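Local coordinates for protein oxalate--CoA ligase (Arabidopsis thaliana, PDB 5IE2) that belongs to the ANL clan of AMP-binding enzymes and holds adenosine-5'-triphosphate in a pocket reaching into its C-terminal domain, at residues R42-L47 against F73-R78; D57-T62 against L106-K111; R78-A83 against T155-H160; S127-T132 against L140-A145. All blocks are in the same frame, centred on the assembly; numbering follows the deposited sequence.

Contact 1: residues R42-L47 against F73-R78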
loop_
_atom_site.group_PDB
_atom_site.type_symbol
_atom_site.label_atom_id
_atom_site.label_comp_id
_atom_site.label_asym_id
_atom_site.label_seq_id
_atom_site.Cartn_x
_atom_site.Cartn_y
_atom_site.Cartn_z
ATOM N N ARG A 42 -15.036 -18.335 -14.368
ATOM C CA ARG A 42 -16.495 -18.373 -14.555
ATOM C C ARG A 42 -17.139 -17.010 -14.351
ATOM O O ARG A 42 -18.059 -16.598 -15.103
ATOM C CB ARG A 42 -17.135 -19.411 -13.610
ATOM C CG ARG A 42 -16.673 -20.811 -14.056
ATOM C CD ARG A 42 -17.005 -21.903 -12.970
ATOM N NE ARG A 42 -16.231 -23.154 -13.134
ATOM C CZ ARG A 42 -16.172 -24.102 -12.193
ATOM N NH1 ARG A 42 -16.848 -23.916 -11.060
ATOM N NH2 ARG A 42 -15.447 -25.221 -12.351
ATOM N N ALA A 43 -16.646 -16.292 -13.342
ATOM C CA ALA A 43 -17.141 -14.951 -13.132
ATOM C C ALA A 43 -16.792 -14.031 -14.311
ATOM O O ALA A 43 -17.596 -13.172 -14.678
ATOM C CB ALA A 43 -16.575 -14.351 -11.744
ATOM N N ALA A 44 -15.598 -14.172 -14.880
ATOM C CA ALA A 44 -15.181 -13.339 -16.007
ATOM C C ALA A 44 -16.107 -13.648 -17.188
ATOM O O ALA A 44 -16.518 -12.756 -17.923
ATOM C CB ALA A 44 -13.707 -13.610 -16.386
ATOM N N SER A 45 -16.428 -14.927 -17.344
ATOM C CA SER A 45 -17.347 -15.323 -18.409
ATOM C C SER A 45 -18.704 -14.657 -18.255
ATOM O O SER A 45 -19.298 -14.206 -19.260
ATOM C CB SER A 45 -17.524 -16.832 -18.434
ATOM O OG SER A 45 -16.416 -17.404 -19.089
ATOM N N ARG A 46 -19.195 -14.594 -17.009
ATOM C CA ARG A 46 -20.456 -13.918 -16.793
ATOM C C ARG A 46 -20.342 -12.407 -17.074
ATOM O O ARG A 46 -21.277 -11.797 -17.621
ATOM C CB ARG A 46 -20.954 -14.150 -15.370
ATOM C CG ARG A 46 -21.273 -15.616 -15.137
ATOM C CD ARG A 46 -22.721 -15.896 -15.427
ATOM N NE ARG A 46 -23.551 -15.469 -14.293
ATOM C CZ ARG A 46 -24.686 -14.776 -14.392
ATOM N NH1 ARG A 46 -25.158 -14.437 -15.586
ATOM N NH2 ARG A 46 -25.367 -14.446 -13.291
ATOM N N LEU A 47 -19.244 -11.791 -16.658
ATOM C CA LEU A 47 -19.073 -10.345 -16.957
ATOM C C LEU A 47 -19.134 -10.076 -18.474
ATOM O O LEU A 47 -19.782 -9.116 -18.925
ATOM C CB LEU A 47 -17.720 -9.827 -16.422
ATOM C CG LEU A 47 -17.592 -9.789 -14.897
ATOM C CD1 LEU A 47 -16.170 -9.310 -14.494
ATOM C CD2 LEU A 47 -18.647 -8.807 -14.354
ATOM N N PHE A 73 -12.184 -8.774 -8.510
ATOM C CA PHE A 73 -11.015 -8.003 -8.984
ATOM C C PHE A 73 -10.296 -8.754 -10.113
ATOM O O PHE A 73 -10.024 -8.184 -11.213
ATOM C CB PHE A 73 -10.047 -7.728 -7.828
ATOM C CG PHE A 73 -8.808 -6.977 -8.248
ATOM C CD1 PHE A 73 -8.845 -5.579 -8.327
ATOM C CD2 PHE A 73 -7.647 -7.651 -8.547
ATOM C CE1 PHE A 73 -7.685 -4.855 -8.716
ATOM C CE2 PHE A 73 -6.484 -6.951 -8.940
ATOM C CZ PHE A 73 -6.528 -5.550 -9.032
ATOM N N LEU A 74 -10.014 -10.032 -9.843
ATOM C CA LEU A 74 -9.273 -10.808 -10.849
ATOM C C LEU A 74 -10.148 -11.173 -12.052
ATOM O O LEU A 74 -9.610 -11.347 -13.157
ATOM C CB LEU A 74 -8.708 -12.082 -10.213
ATOM C CG LEU A 74 -7.577 -11.718 -9.220
ATOM C CD1 LEU A 74 -7.107 -12.926 -8.404
ATOM C CD2 LEU A 74 -6.312 -11.059 -9.976
ATOM N N ALA A 75 -11.476 -11.326 -11.838
ATOM C CA ALA A 75 -12.403 -11.618 -12.975
ATOM C C ALA A 75 -12.495 -10.414 -13.904
ATOM O O ALA A 75 -12.535 -10.562 -15.124
ATOM C CB ALA A 75 -13.811 -12.013 -12.482
ATOM N N VAL A 76 -12.553 -9.220 -13.327
ATOM C CA VAL A 76 -12.585 -7.986 -14.137
ATOM C C VAL A 76 -11.325 -7.970 -15.001
ATOM O O VAL A 76 -11.396 -7.734 -16.253
ATOM C CB VAL A 76 -12.693 -6.709 -13.264
ATOM C CG1 VAL A 76 -12.329 -5.435 -14.096
ATOM C CG2 VAL A 76 -14.147 -6.610 -12.678
ATOM N N ILE A 77 -10.172 -8.157 -14.355
ATOM C CA ILE A 77 -8.957 -8.055 -15.197
ATOM C C ILE A 77 -8.833 -9.154 -16.238
ATOM O O ILE A 77 -8.391 -8.946 -17.393
ATOM C CB ILE A 77 -7.777 -8.044 -14.253
ATOM C CG1 ILE A 77 -7.823 -6.713 -13.510
ATOM C CG2 ILE A 77 -6.519 -8.260 -14.919
ATOM C CD1 ILE A 77 -6.849 -6.676 -12.404
ATOM N N ARG A 78 -9.272 -10.345 -15.858
ATOM C CA ARG A 78 -9.302 -11.484 -16.798
ATOM C C ARG A 78 -10.160 -11.206 -18.018
ATOM O O ARG A 78 -9.810 -11.618 -19.145
ATOM C CB ARG A 78 -9.836 -12.741 -16.038
ATOM C CG ARG A 78 -9.988 -13.988 -16.958
ATOM C CD ARG A 78 -8.605 -14.464 -17.527
ATOM N NE ARG A 78 -8.869 -15.708 -18.263
ATOM C CZ ARG A 78 -8.678 -15.896 -19.568
ATOM N NH1 ARG A 78 -8.137 -14.952 -20.325
ATOM N NH2 ARG A 78 -9.027 -17.058 -20.109
#
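Helices 33-50 and 67-78 pack against each other through alanines in the AMP-binding enzyme region of the chain, and the crossing centres on Ala44 and Ala75, whose CA atoms lie 4.5 Å apart. Because only methyl groups stand between the backbones there, the short axes of 42-47 and 73-78 come within 8.1 Å at a crossing angle of -57°. Ala75 is the middle of the contact: its CB meets CB of Ala43 at 3.7 Å and sits against the backbone N of Ala44. In return, CB of Ala44 rests 3.5 Å from the carbonyl O of Ala75, so methyl and backbone interlock from both sides. One turn further along the first helix, Leu47 brings its CD1 over the peptide between Ala75 and Val76, 3.8 Å from Val76 CG2. The leucine and valine side chains cross obliquely; chi1 of 164° puts CG2 of Val76 beside the backbone N and anti to the carbonyl carbon, and it is this branch that meets Leu47. At the far end, the aliphatic part of Arg78 takes over, its CG 3.8 Å from CB of Ala44, while the guanidinium continues past the alanine to a salt bridge with Glu41 on the same helix as Ala44. The interface is therefore apolar and buried, with charge at one end. Beyond it, Phe73 and Leu74 turn to helix 215-227, Leu74 and Ile77 also touch helix 6-16, and Ile77 reaches helix 184-198, leaving helix 67-78 wedged among several helices.

Contact 2: residues D57-T62 against L106-K111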
loop_
_atom_site.group_PDB
_atom_site.type_symbol
_atom_site.label_atom_id
_atom_site.label_comp_id
_atom_site.label_asym_id
_atom_site.label_seq_id
_atom_site.Cartn_x
_atom_site.Cartn_y
_atom_site.Cartn_z
ATOM N N ASP A 57 -13.096 -1.675 -20.922
ATOM C CA ASP A 57 -14.132 -1.111 -20.017
ATOM C C ASP A 57 -13.571 -0.960 -18.591
ATOM O O ASP A 57 -12.718 -1.780 -18.164
ATOM C CB ASP A 57 -15.400 -1.990 -19.936
ATOM C CG ASP A 57 -16.317 -1.859 -21.176
ATOM O OD1 ASP A 57 -16.101 -0.941 -22.009
ATOM O OD2 ASP A 57 -17.243 -2.713 -21.296
ATOM N N VAL A 58 -14.080 0.031 -17.840
ATOM C CA VAL A 58 -13.679 0.195 -16.413
ATOM C C VAL A 58 -14.809 -0.290 -15.517
ATOM O O VAL A 58 -15.970 0.077 -15.738
ATOM C CB VAL A 58 -13.337 1.661 -16.073
ATOM C CG1 VAL A 58 -13.020 1.810 -14.566
ATOM C CG2 VAL A 58 -12.106 2.109 -16.947
ATOM N N VAL A 59 -14.492 -1.153 -14.551
ATOM C CA VAL A 59 -15.500 -1.659 -13.618
ATOM C C VAL A 59 -15.089 -1.208 -12.209
ATOM O O VAL A 59 -13.997 -1.504 -11.770
ATOM C CB VAL A 59 -15.603 -3.186 -13.668
ATOM C CG1 VAL A 59 -16.577 -3.726 -12.574
ATOM C CG2 VAL A 59 -16.021 -3.694 -15.059
ATOM N N ALA A 60 -15.953 -0.487 -11.522
ATOM C CA ALA A 60 -15.656 -0.030 -10.148
ATOM C C ALA A 60 -16.031 -1.125 -9.167
ATOM O O ALA A 60 -16.984 -1.879 -9.401
ATOM C CB ALA A 60 -16.436 1.297 -9.809
ATOM N N LEU A 61 -15.217 -1.278 -8.117
ATOM C CA LEU A 61 -15.503 -2.288 -7.074
ATOM C C LEU A 61 -15.529 -1.590 -5.715
ATOM O O LEU A 61 -14.600 -0.825 -5.405
ATOM C CB LEU A 61 -14.435 -3.386 -7.042
ATOM C CG LEU A 61 -14.360 -4.182 -8.346
ATOM C CD1 LEU A 61 -13.238 -3.626 -9.170
ATOM C CD2 LEU A 61 -14.146 -5.655 -8.056
ATOM N N THR A 62 -16.549 -1.821 -4.891
ATOM C CA THR A 62 -16.378 -1.328 -3.520
ATOM C C THR A 62 -16.856 -2.409 -2.544
ATOM O O THR A 62 -18.034 -2.837 -2.536
ATOM C CB THR A 62 -17.066 0.040 -3.296
ATOM O OG1 THR A 62 -16.702 0.530 -1.988
ATOM C CG2 THR A 62 -18.583 -0.049 -3.438
ATOM N N LEU A 106 -19.701 -0.003 -14.766
ATOM C CA LEU A 106 -20.381 -0.992 -13.907
ATOM C C LEU A 106 -19.856 -0.817 -12.467
ATOM O O LEU A 106 -18.653 -0.569 -12.269
ATOM C CB LEU A 106 -20.114 -2.435 -14.423
ATOM C CG LEU A 106 -20.556 -3.598 -13.531
ATOM C CD1 LEU A 106 -22.074 -3.642 -13.414
ATOM C CD2 LEU A 106 -19.989 -4.955 -14.002
ATOM N N LEU A 107 -20.727 -0.969 -11.483
ATOM C CA LEU A 107 -20.352 -0.937 -10.066
ATOM C C LEU A 107 -20.607 -2.310 -9.473
ATOM O O LEU A 107 -21.739 -2.798 -9.519
ATOM C CB LEU A 107 -21.181 0.104 -9.291
ATOM C CG LEU A 107 -20.980 0.031 -7.769
ATOM C CD1 LEU A 107 -19.532 0.379 -7.378
ATOM C CD2 LEU A 107 -21.993 0.992 -7.090
ATOM N N LEU A 108 -19.571 -2.957 -8.925
ATOM C CA LEU A 108 -19.768 -4.218 -8.191
ATOM C C LEU A 108 -19.691 -3.991 -6.686
ATOM O O LEU A 108 -18.825 -3.231 -6.205
ATOM C CB LEU A 108 -18.680 -5.247 -8.572
ATOM C CG LEU A 108 -18.631 -5.631 -10.055
ATOM C CD1 LEU A 108 -17.329 -6.407 -10.293
ATOM C CD2 LEU A 108 -19.845 -6.542 -10.262
ATOM N N THR A 109 -20.583 -4.660 -5.941
ATOM C CA THR A 109 -20.550 -4.653 -4.486
ATOM C C THR A 109 -20.919 -6.034 -3.975
ATOM O O THR A 109 -21.324 -6.897 -4.762
ATOM C CB THR A 109 -21.580 -3.632 -3.840
ATOM O OG1 THR A 109 -22.900 -4.147 -4.030
ATOM C CG2 THR A 109 -21.528 -2.220 -4.462
ATOM N N SER A 110 -20.843 -6.220 -2.657
ATOM C CA SER A 110 -21.389 -7.403 -2.038
ATOM C C SER A 110 -22.905 -7.371 -2.115
ATOM O O SER A 110 -23.518 -6.372 -2.483
ATOM C CB SER A 110 -20.975 -7.526 -0.555
ATOM O OG SER A 110 -21.683 -6.529 0.185
ATOM N N LYS A 111 -23.504 -8.494 -1.721
ATOM C CA LYS A 111 -24.958 -8.579 -1.685
ATOM C C LYS A 111 -25.519 -7.622 -0.650
ATOM O O LYS A 111 -26.658 -7.147 -0.808
ATOM C CB LYS A 111 -25.401 -10.006 -1.307
ATOM C CG LYS A 111 -26.889 -10.176 -1.467
ATOM C CD LYS A 111 -27.391 -11.539 -1.016
ATOM C CE LYS A 111 -28.841 -11.716 -1.507
ATOM N NZ LYS A 111 -28.922 -11.400 -2.980
HETATM O O HOH W 1 -19.513 -4.300 -1.097
#
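Val59, Leu61 and Leu108 form the apolar centre, all on one face of two parallel strands. CG1 of Val59 presses on CD1 of Leu108 at 3.6 Å and also touches CD2 of Leu106, so this one methyl bridges two leucines of the neighbouring strand. It projects that way because CG1 lies anti to the backbone N (chi1 174°). CD2 of Leu61 also approaches the same Leu108 CD1 at 4.0 Å, the two leucines running alongside and pointing the same way. On the reverse face CB of Ala60 meets CD1 of Leu107; toward the ends of the strands, CG2 of Thr62 lies 3.8 Å from CG2 of Thr109. Between the faces runs the parallel ladder, with Ala60 paired to Leu107 and Leu61 to Leu108. Ala60 N donates to Leu106 O, Leu108 N to Ala60 O in a nearly straight bond (2.8 Å, 173°), and Thr62 N to Leu108 O at 3.0 Å. Past the last of these bonds the strands part, and a water takes over, donating to Thr62 O and accepting from Ser110 N. At this polar edge the Thr109 hydroxyl donates to the O of the next residue, Ser110, at 2.8 Å and is also hydrogen-bonded to His128 NE2, and OG1 of Thr62 turns to Leu86 O. In the five-stranded sheet, 58-61 lies between 82-85 and 104-110, and 104-110 continues to 127-132 on its other side. Helix 67-78 covers the Val59, Leu61 and Leu108 face through Met72 and Val76.

Contact 3: residues R78-A83 against T155-H160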
loop_
_atom_site.group_PDB
_atom_site.type_symbol
_atom_site.label_atom_id
_atom_site.label_comp_id
_atom_site.label_asym_id
_atom_site.label_seq_id
_atom_site.Cartn_x
_atom_site.Cartn_y
_atom_site.Cartn_z
ATOM N N ARG A 78 -9.272 -10.345 -15.858
ATOM C CA ARG A 78 -9.302 -11.484 -16.798
ATOM C C ARG A 78 -10.160 -11.206 -18.018
ATOM O O ARG A 78 -9.810 -11.618 -19.145
ATOM C CB ARG A 78 -9.836 -12.741 -16.038
ATOM C CG ARG A 78 -9.988 -13.988 -16.958
ATOM C CD ARG A 78 -8.605 -14.464 -17.527
ATOM N NE ARG A 78 -8.869 -15.708 -18.263
ATOM C CZ ARG A 78 -8.678 -15.896 -19.568
ATOM N NH1 ARG A 78 -8.137 -14.952 -20.325
ATOM N NH2 ARG A 78 -9.027 -17.058 -20.109
ATOM N N ALA A 79 -11.268 -10.470 -17.825
ATOM C CA ALA A 79 -12.169 -10.130 -18.930
ATOM C C ALA A 79 -11.628 -8.959 -19.790
ATOM O O ALA A 79 -12.351 -8.414 -20.626
ATOM C CB ALA A 79 -13.561 -9.795 -18.379
ATOM N N ARG A 80 -10.366 -8.600 -19.565
ATOM C CA ARG A 80 -9.644 -7.508 -20.256
ATOM C C ARG A 80 -10.187 -6.138 -19.909
ATOM O O ARG A 80 -9.992 -5.181 -20.652
ATOM C CB ARG A 80 -9.673 -7.681 -21.828
ATOM C CG ARG A 80 -9.049 -9.021 -22.303
ATOM C CD ARG A 80 -8.900 -9.016 -23.858
ATOM N NE ARG A 80 -7.988 -7.946 -24.298
ATOM C CZ ARG A 80 -7.970 -7.416 -25.518
ATOM N NH1 ARG A 80 -8.845 -7.837 -26.432
ATOM N NH2 ARG A 80 -7.108 -6.435 -25.816
ATOM N N ALA A 81 -10.841 -6.033 -18.762
ATOM C CA ALA A 81 -11.343 -4.766 -18.291
ATOM C C ALA A 81 -10.415 -4.235 -17.224
ATOM O O ALA A 81 -9.499 -4.932 -16.781
ATOM C CB ALA A 81 -12.793 -4.939 -17.744
ATOM N N THR A 82 -10.661 -2.993 -16.806
ATOM C CA THR A 82 -9.820 -2.313 -15.817
ATOM C C THR A 82 -10.575 -2.251 -14.492
ATOM O O THR A 82 -11.689 -1.731 -14.491
ATOM C CB THR A 82 -9.469 -0.859 -16.290
ATOM O OG1 THR A 82 -8.724 -0.938 -17.526
ATOM C CG2 THR A 82 -8.585 -0.146 -15.250
ATOM N N ALA A 83 -9.982 -2.758 -13.402
ATOM C CA ALA A 83 -10.617 -2.697 -12.064
ATOM C C ALA A 83 -10.342 -1.347 -11.407
ATOM O O ALA A 83 -9.186 -0.926 -11.402
ATOM C CB ALA A 83 -10.099 -3.799 -11.205
ATOM N N THR A 155 -12.636 -18.268 -21.911
ATOM C CA THR A 155 -11.565 -19.143 -22.406
ATOM C C THR A 155 -10.816 -18.514 -23.571
ATOM O O THR A 155 -9.590 -18.409 -23.547
ATOM C CB THR A 155 -12.099 -20.514 -22.861
ATOM O OG1 THR A 155 -12.838 -21.120 -21.789
ATOM C CG2 THR A 155 -10.941 -21.419 -23.262
ATOM N N GLU A 156 -11.602 -18.120 -24.574
ATOM C CA GLU A 156 -11.187 -17.393 -25.777
ATOM C C GLU A 156 -10.298 -16.165 -25.523
ATOM O O GLU A 156 -9.384 -15.888 -26.288
ATOM C CB GLU A 156 -12.450 -16.943 -26.523
ATOM C CG GLU A 156 -12.258 -16.624 -27.985
ATOM C CD GLU A 156 -13.542 -16.161 -28.644
ATOM O OE1 GLU A 156 -14.530 -15.896 -27.916
ATOM O OE2 GLU A 156 -13.554 -16.069 -29.892
ATOM N N LEU A 157 -10.608 -15.432 -24.459
ATOM C CA LEU A 157 -9.968 -14.168 -24.124
ATOM C C LEU A 157 -8.463 -14.251 -24.023
ATOM O O LEU A 157 -7.937 -15.110 -23.304
ATOM C CB LEU A 157 -10.499 -13.677 -22.782
ATOM C CG LEU A 157 -11.945 -13.229 -22.823
ATOM C CD1 LEU A 157 -12.329 -12.751 -21.466
ATOM C CD2 LEU A 157 -12.111 -12.152 -23.862
ATOM N N VAL A 158 -7.777 -13.321 -24.675
ATOM C CA VAL A 158 -6.330 -13.224 -24.539
ATOM C C VAL A 158 -5.984 -11.947 -23.757
ATOM O O VAL A 158 -6.449 -10.854 -24.121
ATOM C CB VAL A 158 -5.645 -13.172 -25.927
ATOM C CG1 VAL A 158 -4.160 -12.958 -25.787
ATOM C CG2 VAL A 158 -5.910 -14.482 -26.670
ATOM N N ASN A 159 -5.223 -12.076 -22.683
ATOM C CA ASN A 159 -4.822 -10.872 -21.955
ATOM C C ASN A 159 -3.516 -10.314 -22.505
ATOM O O ASN A 159 -2.516 -11.013 -22.536
ATOM C CB ASN A 159 -4.699 -11.175 -20.456
ATOM C CG ASN A 159 -5.999 -11.763 -19.896
ATOM O OD1 ASN A 159 -6.077 -12.967 -19.580
ATOM N ND2 ASN A 159 -7.021 -10.904 -19.750
ATOM N N HIS A 160 -3.538 -9.047 -22.890
ATOM C CA HIS A 160 -2.387 -8.362 -23.461
ATOM C C HIS A 160 -1.637 -7.619 -22.373
ATOM O O HIS A 160 -2.246 -6.991 -21.547
ATOM C CB HIS A 160 -2.818 -7.347 -24.510
ATOM C CG HIS A 160 -3.608 -7.944 -25.623
ATOM N ND1 HIS A 160 -3.585 -7.420 -26.886
ATOM C CD2 HIS A 160 -4.465 -8.991 -25.663
ATOM C CE1 HIS A 160 -4.391 -8.121 -27.668
ATOM N NE2 HIS A 160 -4.954 -9.062 -26.946
#
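A Schellman motif ends helix 67-78, and the loop 155-160 lies across this helix end, gripping the two arginines that flank Ala79. Arg80, with positive phi, is the C-prime residue of the motif. The amide of Asn159 makes a two-way link with Arg78: ND2 donates to the carbonyl O of Arg78 at 2.9 Å, while OD1 accepts from its NH1 at 3.0 Å. Leu157 O is a second acceptor for that same NH1, 3.0 Å away in a nearly straight bond that keeps to the guanidinium plane; OD1 is tilted from it. Amide and guanidinium planes stand 68° apart, so the asparagine reaches the arginine across rather than flat upon it. The bend of Arg78 at chi2 (64°) curls the chain toward the loop, and its NE is claimed by Glu41. Leu157 adds the apolar part, its CD1 3.7 Å from CA of Ala79. At the other end, the guanidinium of Arg80 stacks flat on the His160 ring, centres 4.0 Å apart and planes at 7°, with NH2 over the middle of the ring. Asp163 ties this pair together: its OD2 accepts a hydrogen bond from the backbone N of His160 and forms a salt bridge with Arg80 NE. The contact lies at the protein surface. Val48 of helix 33-50 touches both Ala79 and Leu157, and after the turn the chain enters strand 82-85, which lies beside strand 58-61.

Contact 4: residues S127-T132 against L140-A145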
loop_
_atom_site.group_PDB
_atom_site.type_symbol
_atom_site.label_atom_id
_atom_site.label_comp_id
_atom_site.label_asym_id
_atom_site.label_seq_id
_atom_site.Cartn_x
_atom_site.Cartn_y
_atom_site.Cartn_z
ATOM N N SER A 127 -24.829 0.784 -14.154
ATOM C CA SER A 127 -25.372 -0.468 -13.632
ATOM C C SER A 127 -24.706 -0.925 -12.327
ATOM O O SER A 127 -23.514 -0.748 -12.119
ATOM C CB SER A 127 -25.223 -1.579 -14.666
ATOM O OG SER A 127 -25.735 -1.158 -15.913
ATOM N N HIS A 128 -25.500 -1.528 -11.462
ATOM C CA HIS A 128 -25.019 -2.034 -10.193
ATOM C C HIS A 128 -25.295 -3.521 -10.152
ATOM O O HIS A 128 -26.415 -3.949 -10.420
ATOM C CB HIS A 128 -25.715 -1.313 -9.029
ATOM C CG HIS A 128 -25.493 -1.972 -7.712
ATOM N ND1 HIS A 128 -26.520 -2.473 -6.937
ATOM C CD2 HIS A 128 -24.339 -2.293 -7.070
ATOM C CE1 HIS A 128 -26.010 -3.045 -5.857
ATOM N NE2 HIS A 128 -24.686 -2.938 -5.908
ATOM N N VAL A 129 -24.262 -4.312 -9.851
ATOM C CA VAL A 129 -24.389 -5.757 -9.731
ATOM C C VAL A 129 -23.755 -6.225 -8.443
ATOM O O VAL A 129 -22.715 -5.704 -8.028
ATOM C CB VAL A 129 -23.693 -6.463 -10.946
ATOM C CG1 VAL A 129 -23.580 -7.995 -10.737
ATOM C CG2 VAL A 129 -24.474 -6.102 -12.216
ATOM N N THR A 130 -24.370 -7.192 -7.786
ATOM C CA THR A 130 -23.830 -7.691 -6.545
ATOM C C THR A 130 -23.168 -9.043 -6.790
ATOM O O THR A 130 -23.500 -9.753 -7.745
ATOM C CB THR A 130 -24.889 -7.858 -5.457
ATOM O OG1 THR A 130 -25.833 -8.878 -5.835
ATOM C CG2 THR A 130 -25.610 -6.542 -5.190
ATOM N N ALA A 131 -22.229 -9.367 -5.923
ATOM C CA ALA A 131 -21.455 -10.609 -6.008
ATOM C C ALA A 131 -21.460 -11.338 -4.675
ATOM O O ALA A 131 -21.157 -10.737 -3.623
ATOM C CB ALA A 131 -19.979 -10.275 -6.466
ATOM N N THR A 132 -21.755 -12.651 -4.700
ATOM C CA THR A 132 -21.810 -13.449 -3.475
ATOM C C THR A 132 -21.239 -14.856 -3.662
ATOM O O THR A 132 -21.626 -15.532 -4.596
ATOM C CB THR A 132 -23.255 -13.655 -2.966
ATOM O OG1 THR A 132 -23.934 -12.407 -2.997
ATOM C CG2 THR A 132 -23.218 -14.190 -1.555
ATOM N N LEU A 140 -19.569 -18.327 -8.096
ATOM C CA LEU A 140 -19.913 -17.049 -7.492
ATOM C C LEU A 140 -21.239 -16.552 -8.102
ATOM O O LEU A 140 -21.444 -16.623 -9.332
ATOM C CB LEU A 140 -18.769 -16.049 -7.717
ATOM C CG LEU A 140 -18.950 -14.677 -7.088
ATOM C CD1 LEU A 140 -17.648 -14.162 -6.510
ATOM C CD2 LEU A 140 -19.482 -13.766 -8.203
ATOM N N VAL A 141 -22.135 -16.055 -7.256
ATOM C CA VAL A 141 -23.441 -15.605 -7.765
ATOM C C VAL A 141 -23.428 -14.140 -8.078
ATOM O O VAL A 141 -23.205 -13.353 -7.156
ATOM C CB VAL A 141 -24.555 -15.811 -6.736
ATOM C CG1 VAL A 141 -25.899 -15.315 -7.306
ATOM C CG2 VAL A 141 -24.597 -17.301 -6.297
ATOM N N LEU A 142 -23.697 -13.792 -9.334
ATOM C CA LEU A 142 -23.817 -12.394 -9.745
ATOM C C LEU A 142 -25.265 -12.047 -10.015
ATOM O O LEU A 142 -25.981 -12.855 -10.600
ATOM C CB LEU A 142 -23.000 -12.126 -10.992
ATOM C CG LEU A 142 -21.483 -12.162 -10.750
ATOM C CD1 LEU A 142 -20.823 -12.242 -12.140
ATOM C CD2 LEU A 142 -20.970 -10.885 -10.000
ATOM N N SER A 143 -25.686 -10.845 -9.640
ATOM C CA SER A 143 -27.095 -10.458 -9.774
ATOM C C SER A 143 -27.423 -9.956 -11.181
ATOM O O SER A 143 -28.152 -9.001 -11.353
ATOM C CB SER A 143 -27.438 -9.386 -8.768
ATOM O OG SER A 143 -26.768 -8.170 -9.098
ATOM N N VAL A 144 -26.783 -10.500 -12.187
ATOM C CA VAL A 144 -27.136 -10.139 -13.545
ATOM C C VAL A 144 -27.802 -11.364 -14.172
ATOM O O VAL A 144 -27.407 -12.495 -13.904
ATOM C CB VAL A 144 -25.895 -9.643 -14.345
ATOM C CG1 VAL A 144 -24.881 -10.758 -14.530
ATOM C CG2 VAL A 144 -26.326 -9.051 -15.674
ATOM N N ALA A 145 -28.848 -11.140 -14.958
ATOM C CA ALA A 145 -29.603 -12.239 -15.571
ATOM C C ALA A 145 -28.750 -13.088 -16.508
ATOM O O ALA A 145 -27.842 -12.569 -17.145
ATOM C CB ALA A 145 -30.804 -11.675 -16.342
HETATM O O HOH W 2 -28.101 -5.974 -10.281
HETATM O O HOH W 3 -25.072 -11.630 -5.797
#
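Ala131 and Leu142 form the tight side of this beta hairpin, facing each other as a non-hydrogen-bonded antiparallel pair. CD2 of Leu142 touches CB of Ala131 at 3.7 Å and also reaches CG1 of Val129, while CD2 of Leu140 closes on the alanine methyl at 3.9 Å. Both leucine CD2 methyls thus converge on the alanine methyl. Thr132 and Val141 are the adjoining hydrogen-bonded pair, joined by Thr132 N to Val141 O and by Val141 N to Thr132 O (2.8 Å, 169°). Further along, Ser143 N donates to Thr130 O, but there the second strand departs and the serine side chain replaces its backbone: Ser143 OG accepts a hydrogen bond from Thr130 N at 2.9 Å in an almost straight line (171°). With chi1 at 68° the hydroxyl sits between the backbone N and the carbonyl carbon of its own residue, turned toward strand 127-132. The opposite face is looser and watery. One water donates to His128 O and is hydrogen-bonded to Ser143 OG at 2.8 Å; another links the hydroxyls of Thr130 and Thr132 and donates to Val141 O at 2.9 Å. Val141 and Ser143 are exposed here, whereas Leu140 and Leu142 are buried. Strand 141-142 is one of the two edge strands of the sheet, and 127-132 joins it to 104-110. Met72 of helix 67-78 packs on Ala131, Leu140 and Leu142, and Arg46 of helix 33-50 reaches Leu142 and Val144 O.

From the N terminus, helix 33-50 leads into strand 58-61 and then helix 67-78, whose return to the first helix closes contact 1. Contact 2 opens inside that loop and closes at 106-111, beyond it, so the two cross. Contact 3 begins at Arg78, shared with contact 1, and ends at 155-160; it crosses contact 2, and its long loop encloses the short hairpin of contact 4. Strands 82-85, 58-61, 104-110, 127-132 and 141-142 form one sheet; contact 2 supplies its 58-61/104-110 pairing and contact 4 its 127-132/141-142 edge. Contact 1 packs on contact 2 through Val76 and Leu47, and its helix 33-50 also reaches contact 4.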